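Local coordinates for tailspike protein (PDB 3RIQ) that binds Salmonella lipopolysaccharide as the phage's receptor-recognising tailspike and probably cleaves its O-antigen chains as an endorhamnosidase, at residues 12-18 with 32-38; 80-86 with 158-164; 179-183 with 207-212. All blocks are in the same frame, centred on the assembly; numbering follows the deposited sequence. Where two conformers were deposited one is given.

Overall arrangement
All three contacts pair neighbouring parallel segments of one right-handed beta-helix, and they follow one another along the chain. Contact 2 is buried, whereas contacts 1 and 3 are partly buried; each of the three is also touched by a second subunit. Contact 1 lies near the N-terminal end and combines a strand pair with a salt bridge and an aspartate–serine grip. Contact 2, its centre about 16 Å from that of contact 1, adds histidines, a carboxylate and prolines lying side by side. Contact 3 continues directly from it: residues 158-164 hydrogen-bond to residues 179-183, which then meet 207-212 mainly through backbone, glycine and one proline ring.

Contact 1. Residues 12-18 with 32-38; sequences KYSVKLS and DSLLIDI
Leu-17 of residues 12-18 leans onto residues 32-38 through CB and the CD2 methyl. Its CB sits beside Leu-35 O and Asp-37 OD1; beyond CG, the CD2 methyl reaches Ile-36 CG2 at 4.0 Å and Ile-38 O at 3.8 Å. With CG anti to the backbone N (chi1 -179°), the branch is directed into this apolar patch, which Ala-26 of helix 23-29 also touches.

Behind it runs a parallel strand pair. Leu-35 N gives a nearly straight bond to Val-15 O of 2.8 Å, and the carbonyl of Leu-35 answers by accepting from Leu-17 N. Ser-33 is held likewise, its N bonding to Tyr-13 O and its O to Val-15 N. On one face of the pair the Val-15 CG2 methyl meets Leu-34 CD1 at 3.8 Å.

The two ends are fastened by acids. Asp-37 takes Ser-18 N on the syn lone pair of OD1 at 2.9 Å and Ser-18 OG on OD2 at 2.6 Å, so that both carboxylate oxygens hold one serine and the rotation of the group is fixed. At the other end Lys-12, bent at chi2 (78°), brings NZ to Asp-32 OD2 at 2.8 Å, on the syn side and somewhat out of the carboxylate plane. A water joins the same OD2 to Tyr-13 N, while OD1 forms a salt bridge to Lys-60 of the third subunit; two positive partners would probably stabilise the charged form of this buried acid.

The two parallel strands, linked through helix 23-29, belong to the N-terminal end of the right-handed beta-helix, where that helix covers the Val-15/Leu-34 face and also touches Leu-17, consistent with a cap.

Contact 2. Residues 80-86 with 158-164; sequences VISPHMH and FTHPEAT
Val-80 packs on Phe-158 where two successive coils of the right-handed beta-helix run side by side, residues 80-86 and 158-164 being parallel and bending together. Each bend is made alike: a residue with positive phi, Ser-82 in one coil and His-160 in the next, followed by a proline.

Backbone bonds carry the register through the bend. Thr-159 N binds Val-80 O, Ser-82 N binds Thr-159 O and, past the bend, Glu-162 N reaches Pro-83 O at 2.8 Å. Met-85 spans the next step, receiving Thr-164 N on its O and giving its own N to Glu-162 O over a longer 3.3 Å.

Apolar packing occupies the inner side. Val-80 stands over the Phe-158 ring, its CB 3.8 Å from the ring centroid and almost on the ring normal, a CH-pi contact. The prolines lie side by side, Pro-83 CG against Pro-161 CB at 4.0 Å, so the two bends lie in register. On the opposite face Thr-164 CB makes a second CH-pi contact, over the His-86 ring.

Thr-159, His-84 and Glu-162 share that face. At the bend, one water joins Ser-82 OG and His-160 ND1 to Thr-159 OG1, while His-160 NE2 bonds to Glu-179 of the second subunit. Glu-162 uses OE2 for Asn-183 and for Asn-155 of the second subunit, which leaves OE1 to His-84.

That imidazole is pinned at both nitrogens, with the backbone N of Ala-163 over the centre of one ring face. Extended with CG anti to the backbone N (chi1 -171°), it spans Glu-162 and Thr-164: NE2 lies 2.8 Å from Thr-164 OG1, and ND1 donates to the anti lone pair of Glu-162 OE1, which lies 2.8 Å away and 22° out of the imidazole plane.

Contact 3. Residues 179-183 with 207-212; sequences ESPRN and VVGGEI
Pro-181 sets its ring across the path of residues 207-212. Its CD carbon rests 3.2 Å from Gly-209 O, a buried carbonyl with no hydrogen-bonding partner in the model, and 4.0 Å from the Val-207 CG1 methyl. Its CB meets Ile-212 CG1 at 3.9 Å; Val-207 thus touches the CD-CG side of the ring and Ile-212 the CB-CG side.

Around the ring, two backbone bonds fix the segments: Ser-180 N to Val-208 O at 2.8 Å and, past the bend, Glu-211 N to Pro-181 O at 2.9 Å. Gly-210, with no CB to strike Pro-181 O or Ser-180 C, lets the backbones close up, its CA 3.1 Å from Pro-181 O; Gly-209 suits its own backbone angles (phi 95°, psi 166°), at which a CB would press on the preceding carbonyl. This is a bend of the right-handed beta-helix where successive coils stack; the positive-phi residue and proline of Ser-180 and Pro-181 also occur at His-160 and Pro-161 in the preceding coil.

Further out, Leu-238, in strand 238-241 next to strand 211-214, also touches Pro-181, while Phe-184 and Ala-186 pack on Ile-212. Glu-179 OE2 bonds to His-160 of the third subunit, and Arg-182 NH1 to Asn-155 of the second.

Contact 1. Residues 12-18 with 32-38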
loop_
_atom_site.group_PDB
_atom_site.type_symbol
_atom_site.label_atom_id
_atom_site.label_comp_id
_atom_site.label_asym_id
_atom_site.label_seq_id
_atom_site.Cartn_x
_atom_site.Cartn_y
_atom_site.Cartn_z
ATOM N N LYS A 12 -20.149 -26.507 -32.887
ATOM C CA LYS A 12 -19.924 -25.074 -32.715
ATOM C C LYS A 12 -19.689 -24.362 -34.057
ATOM O O LYS A 12 -18.888 -24.820 -34.858
ATOM C CB LYS A 12 -18.651 -24.940 -31.854
ATOM C CG LYS A 12 -18.163 -23.543 -31.601
ATOM C CD LYS A 12 -18.957 -22.868 -30.549
ATOM C CE LYS A 12 -18.220 -21.592 -30.028
ATOM N NZ LYS A 12 -19.112 -20.832 -29.147
ATOM N N TYR A 13 -20.373 -23.245 -34.295
ATOM C CA TYR A 13 -20.145 -22.439 -35.496
ATOM C C TYR A 13 -18.894 -21.599 -35.396
ATOM O O TYR A 13 -18.734 -20.792 -34.456
ATOM C CB TYR A 13 -21.340 -21.527 -35.758
ATOM C CG TYR A 13 -22.560 -22.236 -36.381
ATOM C CD1 TYR A 13 -23.156 -23.369 -35.789
ATOM C CD2 TYR A 13 -23.077 -21.784 -37.570
ATOM C CE1 TYR A 13 -24.267 -24.017 -36.390
ATOM C CE2 TYR A 13 -24.151 -22.405 -38.179
ATOM C CZ TYR A 13 -24.755 -23.505 -37.598
ATOM O OH TYR A 13 -25.830 -24.032 -38.259
ATOM N N SER A 14 -18.005 -21.789 -36.376
ATOM C CA SER A 14 -16.818 -20.957 -36.511
ATOM C C SER A 14 -16.480 -20.863 -37.983
ATOM O O SER A 14 -16.591 -21.866 -38.718
ATOM C CB SER A 14 -15.646 -21.557 -35.713
ATOM O OG SER A 14 -14.513 -20.714 -35.822
ATOM N N VAL A 15 -16.102 -19.668 -38.410
ATOM C CA VAL A 15 -15.510 -19.499 -39.728
ATOM C C VAL A 15 -14.064 -19.096 -39.549
ATOM O O VAL A 15 -13.700 -18.535 -38.500
ATOM C CB VAL A 15 -16.229 -18.413 -40.569
ATOM C CG1 VAL A 15 -17.695 -18.828 -40.864
ATOM C CG2 VAL A 15 -16.115 -17.053 -39.913
ATOM N N LYS A 16 -13.234 -19.361 -40.549
ATOM C CA LYS A 16 -11.811 -19.030 -40.431
ATOM C C LYS A 16 -11.356 -18.172 -41.580
ATOM O O LYS A 16 -11.762 -18.386 -42.739
ATOM C CB LYS A 16 -10.938 -20.290 -40.284
ATOM C CG LYS A 16 -11.001 -21.165 -41.523
ATOM C CD LYS A 16 -10.336 -22.529 -41.319
ATOM C CE LYS A 16 -11.336 -23.560 -40.918
ATOM N NZ LYS A 16 -12.309 -23.929 -41.995
ATOM N N LEU A 17 -10.478 -17.217 -41.275
ATOM C CA LEU A 17 -10.043 -16.248 -42.269
ATOM C C LEU A 17 -9.446 -16.895 -43.519
ATOM O O LEU A 17 -9.629 -16.361 -44.620
ATOM C CB LEU A 17 -9.052 -15.260 -41.646
ATOM C CG LEU A 17 -8.523 -14.144 -42.578
ATOM C CD1 LEU A 17 -9.662 -13.275 -43.136
ATOM C CD2 LEU A 17 -7.562 -13.275 -41.761
ATOM N N SER A 18 -8.719 -18.009 -43.353
ATOM C CA SER A 18 -8.043 -18.636 -44.496
ATOM C C SER A 18 -9.014 -19.162 -45.563
ATOM O O SER A 18 -8.575 -19.474 -46.674
ATOM C CB SER A 18 -7.083 -19.739 -44.038
ATOM O OG SER A 18 -7.830 -20.796 -43.478
ATOM N N ASP A 32 -21.011 -17.179 -34.932
ATOM C CA ASP A 32 -20.673 -17.299 -33.493
ATOM C C ASP A 32 -19.188 -16.935 -33.342
ATOM O O ASP A 32 -18.851 -15.904 -32.774
ATOM C CB ASP A 32 -20.955 -18.734 -33.080
ATOM C CG ASP A 32 -20.589 -19.051 -31.626
ATOM O OD1 ASP A 32 -20.001 -18.199 -30.921
ATOM O OD2 ASP A 32 -20.843 -20.207 -31.207
ATOM N N SER A 33 -18.308 -17.789 -33.863
ATOM C CA SER A 33 -16.873 -17.541 -33.770
ATOM C C SER A 33 -16.214 -17.230 -35.113
ATOM O O SER A 33 -16.684 -17.663 -36.163
ATOM C CB SER A 33 -16.222 -18.725 -33.078
ATOM O OG SER A 33 -16.767 -18.837 -31.776
ATOM N N LEU A 34 -15.125 -16.463 -35.055
ATOM C CA LEU A 34 -14.346 -16.041 -36.211
ATOM C C LEU A 34 -12.897 -16.292 -35.840
ATOM O O LEU A 34 -12.390 -15.670 -34.900
ATOM C CB LEU A 34 -14.631 -14.559 -36.550
ATOM C CG LEU A 34 -13.622 -13.867 -37.485
ATOM C CD1 LEU A 34 -13.421 -14.608 -38.801
ATOM C CD2 LEU A 34 -14.089 -12.425 -37.690
ATOM N N LEU A 35 -12.255 -17.232 -36.525
ATOM C CA LEU A 35 -10.863 -17.595 -36.232
ATOM C C LEU A 35 -9.909 -16.878 -37.182
ATOM O O LEU A 35 -10.049 -17.002 -38.398
ATOM C CB LEU A 35 -10.690 -19.124 -36.329
ATOM C CG LEU A 35 -9.252 -19.640 -36.192
ATOM C CD1 LEU A 35 -8.813 -19.484 -34.724
ATOM C CD2 LEU A 35 -9.168 -21.104 -36.646
ATOM N N ILE A 36 -8.953 -16.132 -36.632
ATOM C CA ILE A 36 -7.908 -15.492 -37.475
ATOM C C ILE A 36 -6.736 -16.474 -37.494
ATOM O O ILE A 36 -5.880 -16.451 -36.610
ATOM C CB ILE A 36 -7.503 -14.098 -36.944
ATOM C CG1 ILE A 36 -8.751 -13.219 -36.662
ATOM C CG2 ILE A 36 -6.525 -13.426 -37.894
ATOM C CD1 ILE A 36 -9.593 -12.883 -37.864
ATOM N N ASP A 37 -6.730 -17.366 -38.500
ATOM C CA ASP A 37 -5.753 -18.465 -38.541
ATOM C C ASP A 37 -4.540 -18.200 -39.437
ATOM O O ASP A 37 -3.644 -19.023 -39.474
ATOM C CB ASP A 37 -6.444 -19.795 -38.928
ATOM C CG ASP A 37 -7.121 -19.746 -40.296
ATOM O OD1 ASP A 37 -7.513 -18.647 -40.772
ATOM O OD2 ASP A 37 -7.293 -20.848 -40.885
ATOM N N ILE A 38 -4.525 -17.078 -40.155
ATOM C CA ILE A 38 -3.388 -16.707 -41.000
ATOM C C ILE A 38 -3.216 -15.200 -40.908
ATOM O O ILE A 38 -4.169 -14.462 -40.625
ATOM C CB ILE A 38 -3.534 -17.177 -42.476
ATOM C CG1 ILE A 38 -4.814 -16.630 -43.122
ATOM C CG2 ILE A 38 -3.422 -18.720 -42.590
ATOM C CD1 ILE A 38 -4.820 -16.774 -44.628
HETATM O O HOH W 1 -22.337 -22.104 -32.401
#

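Contact 2. Residues 80-86 with 158-164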
loop_
_atom_site.group_PDB
_atom_site.type_symbol
_atom_site.label_atom_id
_atom_site.label_comp_id
_atom_site.label_asym_id
_atom_site.label_seq_id
_atom_site.Cartn_x
_atom_site.Cartn_y
_atom_site.Cartn_z
ATOM N N VAL A 80 -12.678 -10.206 -28.106
ATOM C CA VAL A 80 -11.585 -10.265 -29.071
ATOM C C VAL A 80 -10.365 -10.817 -28.339
ATOM O O VAL A 80 -9.864 -10.216 -27.349
ATOM C CB VAL A 80 -11.307 -8.857 -29.690
ATOM C CG1 VAL A 80 -10.230 -8.951 -30.781
ATOM C CG2 VAL A 80 -12.602 -8.263 -30.281
ATOM N N ILE A 81 -9.910 -11.987 -28.781
ATOM C CA ILE A 81 -8.947 -12.787 -28.009
ATOM C C ILE A 81 -7.570 -12.750 -28.667
ATOM O O ILE A 81 -7.384 -13.201 -29.810
ATOM C CB ILE A 81 -9.434 -14.250 -27.912
ATOM C CG1 ILE A 81 -10.861 -14.277 -27.328
ATOM C CG2 ILE A 81 -8.481 -15.096 -27.082
ATOM C CD1 ILE A 81 -11.469 -15.660 -27.267
ATOM N N SER A 82 -6.626 -12.165 -27.942
ATOM C CA SER A 82 -5.221 -12.057 -28.354
ATOM C C SER A 82 -4.975 -11.479 -29.749
ATOM O O SER A 82 -4.157 -11.991 -30.480
ATOM C CB SER A 82 -4.528 -13.402 -28.265
ATOM O OG SER A 82 -4.645 -13.950 -26.956
ATOM N N PRO A 83 -5.594 -10.356 -30.086
ATOM C CA PRO A 83 -5.220 -9.749 -31.357
ATOM C C PRO A 83 -3.815 -9.176 -31.300
ATOM O O PRO A 83 -3.279 -8.936 -30.224
ATOM C CB PRO A 83 -6.218 -8.598 -31.478
ATOM C CG PRO A 83 -6.508 -8.225 -30.042
ATOM C CD PRO A 83 -6.534 -9.511 -29.321
ATOM N N HIS A 84 -3.235 -8.987 -32.481
ATOM C CA HIS A 84 -1.887 -8.426 -32.611
ATOM C C HIS A 84 -1.818 -7.473 -33.801
ATOM O O HIS A 84 -1.967 -7.905 -34.930
ATOM C CB HIS A 84 -0.861 -9.555 -32.788
ATOM C CG HIS A 84 0.570 -9.106 -32.709
ATOM N ND1 HIS A 84 1.508 -9.783 -31.960
ATOM C CD2 HIS A 84 1.237 -8.079 -33.303
ATOM C CE1 HIS A 84 2.685 -9.180 -32.085
ATOM N NE2 HIS A 84 2.550 -8.159 -32.911
ATOM N N MET A 85 -1.613 -6.194 -33.535
ATOM C CA MET A 85 -1.459 -5.179 -34.569
ATOM C C MET A 85 0.019 -4.976 -34.877
ATOM O O MET A 85 0.767 -4.538 -34.022
ATOM C CB MET A 85 -2.084 -3.854 -34.129
ATOM C CG MET A 85 -3.549 -3.924 -33.794
ATOM S SD MET A 85 -4.612 -4.707 -35.019
ATOM C CE MET A 85 -4.324 -3.608 -36.461
ATOM N N HIS A 86 0.432 -5.293 -36.101
ATOM C CA HIS A 86 1.833 -5.221 -36.506
ATOM C C HIS A 86 2.035 -4.266 -37.700
ATOM O O HIS A 86 1.384 -4.397 -38.719
ATOM C CB HIS A 86 2.290 -6.636 -36.884
ATOM C CG HIS A 86 3.787 -6.835 -36.923
ATOM N ND1 HIS A 86 4.615 -6.125 -37.775
ATOM C CD2 HIS A 86 4.587 -7.721 -36.270
ATOM C CE1 HIS A 86 5.867 -6.527 -37.602
ATOM N NE2 HIS A 86 5.874 -7.507 -36.709
ATOM N N PHE A 158 -11.447 -7.196 -24.692
ATOM C CA PHE A 158 -10.222 -7.609 -25.378
ATOM C C PHE A 158 -9.352 -8.320 -24.357
ATOM O O PHE A 158 -9.060 -7.738 -23.310
ATOM C CB PHE A 158 -9.454 -6.372 -25.916
ATOM C CG PHE A 158 -9.921 -5.892 -27.264
ATOM C CD1 PHE A 158 -11.236 -5.458 -27.458
ATOM C CD2 PHE A 158 -9.019 -5.815 -28.322
ATOM C CE1 PHE A 158 -11.681 -5.026 -28.753
ATOM C CE2 PHE A 158 -9.440 -5.371 -29.602
ATOM C CZ PHE A 158 -10.794 -4.955 -29.806
ATOM N N THR A 159 -8.893 -9.518 -24.665
ATOM C CA THR A 159 -7.974 -10.210 -23.787
ATOM C C THR A 159 -6.590 -10.376 -24.390
ATOM O O THR A 159 -6.421 -10.820 -25.497
ATOM C CB THR A 159 -8.528 -11.567 -23.296
ATOM O OG1 THR A 159 -8.723 -12.497 -24.384
ATOM C CG2 THR A 159 -9.847 -11.336 -22.598
ATOM N N HIS A 160 -5.603 -10.001 -23.601
ATOM C CA HIS A 160 -4.198 -10.154 -23.983
ATOM C C HIS A 160 -3.833 -9.590 -25.348
ATOM O O HIS A 160 -3.155 -10.238 -26.145
ATOM C CB HIS A 160 -3.757 -11.623 -23.872
ATOM C CG HIS A 160 -4.138 -12.277 -22.574
ATOM N ND1 HIS A 160 -5.122 -13.247 -22.474
ATOM C CD2 HIS A 160 -3.643 -12.111 -21.326
ATOM C CE1 HIS A 160 -5.219 -13.645 -21.214
ATOM N NE2 HIS A 160 -4.336 -12.963 -20.495
ATOM N N PRO A 161 -4.263 -8.366 -25.642
ATOM C CA PRO A 161 -3.857 -7.793 -26.923
ATOM C C PRO A 161 -2.379 -7.509 -27.009
ATOM O O PRO A 161 -1.771 -7.118 -26.026
ATOM C CB PRO A 161 -4.659 -6.501 -26.991
ATOM C CG PRO A 161 -4.791 -6.066 -25.518
ATOM C CD PRO A 161 -5.040 -7.414 -24.824
ATOM N N GLU A 162 -1.849 -7.632 -28.215
ATOM C CA GLU A 162 -0.420 -7.411 -28.495
ATOM C C GLU A 162 -0.239 -6.365 -29.590
ATOM O O GLU A 162 -1.210 -5.995 -30.279
ATOM C CB GLU A 162 0.215 -8.725 -28.988
ATOM C CG GLU A 162 -0.046 -9.920 -28.086
ATOM C CD GLU A 162 0.767 -11.157 -28.447
ATOM O OE1 GLU A 162 1.400 -11.219 -29.536
ATOM O OE2 GLU A 162 0.788 -12.098 -27.634
ATOM N N ALA A 163 0.993 -5.913 -29.795
ATOM C CA ALA A 163 1.277 -4.977 -30.900
ATOM C C ALA A 163 2.773 -4.935 -31.182
ATOM O O ALA A 163 3.583 -5.061 -30.264
ATOM C CB ALA A 163 0.819 -3.562 -30.527
ATOM N N THR A 164 3.110 -4.684 -32.435
ATOM C CA THR A 164 4.497 -4.428 -32.812
ATOM C C THR A 164 4.457 -3.154 -33.644
ATOM O O THR A 164 4.122 -3.183 -34.826
ATOM C CB THR A 164 5.115 -5.604 -33.600
ATOM O OG1 THR A 164 5.005 -6.811 -32.832
ATOM C CG2 THR A 164 6.616 -5.347 -33.897
HETATM O O HOH W 2 -6.427 -14.123 -24.694
#

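Contact 3. Residues 179-183 with 207-212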
loop_
_atom_site.group_PDB
_atom_site.type_symbol
_atom_site.label_atom_id
_atom_site.label_comp_id
_atom_site.label_asym_id
_atom_site.label_seq_id
_atom_site.Cartn_x
_atom_site.Cartn_y
_atom_site.Cartn_z
ATOM N N GLU A 179 -7.991 -6.417 -21.020
ATOM C CA GLU A 179 -7.252 -7.156 -19.992
ATOM C C GLU A 179 -5.857 -7.507 -20.474
ATOM O O GLU A 179 -5.687 -8.073 -21.558
ATOM C CB GLU A 179 -7.959 -8.456 -19.626
ATOM C CG GLU A 179 -9.267 -8.185 -18.839
ATOM C CD GLU A 179 -10.009 -9.451 -18.403
ATOM O OE1 GLU A 179 -9.893 -10.503 -19.086
ATOM O OE2 GLU A 179 -10.765 -9.368 -17.408
ATOM N N SER A 180 -4.866 -7.147 -19.659
ATOM C CA SER A 180 -3.499 -7.642 -19.822
ATOM C C SER A 180 -2.869 -7.460 -21.216
ATOM O O SER A 180 -2.407 -8.438 -21.825
ATOM C CB SER A 180 -3.420 -9.112 -19.386
ATOM O OG SER A 180 -2.091 -9.560 -19.505
ATOM N N PRO A 181 -2.801 -6.204 -21.710
ATOM C CA PRO A 181 -1.946 -6.005 -22.891
ATOM C C PRO A 181 -0.553 -6.594 -22.610
ATOM O O PRO A 181 -0.029 -6.476 -21.483
ATOM C CB PRO A 181 -1.863 -4.468 -23.010
ATOM C CG PRO A 181 -2.225 -3.937 -21.604
ATOM C CD PRO A 181 -3.254 -4.934 -21.096
ATOM N N ARG A 182 0.053 -7.205 -23.626
ATOM C CA ARG A 182 1.357 -7.857 -23.431
ATOM C C ARG A 182 2.012 -8.089 -24.774
ATOM O O ARG A 182 1.314 -8.021 -25.792
ATOM C CB ARG A 182 1.156 -9.186 -22.704
ATOM C CG ARG A 182 0.186 -10.178 -23.390
ATOM C CD ARG A 182 -0.107 -11.390 -22.453
ATOM N NE ARG A 182 1.070 -12.222 -22.246
ATOM C CZ ARG A 182 1.433 -13.216 -23.060
ATOM N NH1 ARG A 182 0.737 -13.464 -24.186
ATOM N NH2 ARG A 182 2.541 -13.918 -22.796
ATOM N N ASN A 183 3.333 -8.319 -24.792
ATOM C CA ASN A 183 4.056 -8.276 -26.065
ATOM C C ASN A 183 3.617 -7.055 -26.888
ATOM O O ASN A 183 3.239 -7.178 -28.073
ATOM C CB ASN A 183 3.824 -9.565 -26.850
ATOM C CG ASN A 183 4.179 -10.798 -26.052
ATOM O OD1 ASN A 183 5.274 -10.892 -25.508
ATOM N ND2 ASN A 183 3.254 -11.776 -26.002
ATOM N N VAL A 207 -8.500 -0.381 -18.641
ATOM C CA VAL A 207 -7.420 -1.334 -18.896
ATOM C C VAL A 207 -7.057 -1.941 -17.546
ATOM O O VAL A 207 -6.861 -1.201 -16.556
ATOM C CB VAL A 207 -6.202 -0.603 -19.506
ATOM C CG1 VAL A 207 -4.991 -1.562 -19.752
ATOM C CG2 VAL A 207 -6.629 0.109 -20.842
ATOM N N VAL A 208 -6.909 -3.272 -17.494
ATOM C CA VAL A 208 -6.521 -3.969 -16.243
ATOM C C VAL A 208 -5.439 -4.985 -16.547
ATOM O O VAL A 208 -5.688 -5.918 -17.316
ATOM C CB VAL A 208 -7.754 -4.718 -15.631
ATOM C CG1 VAL A 208 -7.347 -5.463 -14.342
ATOM C CG2 VAL A 208 -8.922 -3.737 -15.394
ATOM N N GLY A 209 -4.257 -4.830 -15.923
ATOM C CA GLY A 209 -3.197 -5.834 -16.109
ATOM C C GLY A 209 -2.221 -5.450 -17.189
ATOM O O GLY A 209 -2.514 -4.554 -18.005
ATOM N N GLY A 210 -1.076 -6.158 -17.227
ATOM C CA GLY A 210 -0.189 -6.123 -18.383
ATOM C C GLY A 210 0.849 -5.022 -18.416
ATOM O O GLY A 210 1.174 -4.387 -17.395
ATOM N N GLU A 211 1.372 -4.813 -19.609
ATOM C CA GLU A 211 2.497 -3.916 -19.847
ATOM C C GLU A 211 2.432 -3.375 -21.261
ATOM O O GLU A 211 2.172 -4.143 -22.225
ATOM C CB GLU A 211 3.854 -4.623 -19.615
ATOM C CG GLU A 211 5.050 -3.685 -19.857
ATOM C CD GLU A 211 6.355 -4.119 -19.178
ATOM O OE1 GLU A 211 6.365 -5.183 -18.489
ATOM O OE2 GLU A 211 7.384 -3.372 -19.317
ATOM N N ILE A 212 2.637 -2.068 -21.394
ATOM C CA ILE A 212 2.696 -1.389 -22.695
ATOM C C ILE A 212 4.049 -0.683 -22.758
ATOM O O ILE A 212 4.432 0.007 -21.798
ATOM C CB ILE A 212 1.512 -0.366 -22.803
ATOM C CG1 ILE A 212 0.176 -1.152 -22.923
ATOM C CG2 ILE A 212 1.725 0.616 -23.986
ATOM C CD1 ILE A 212 -1.037 -0.316 -22.703
#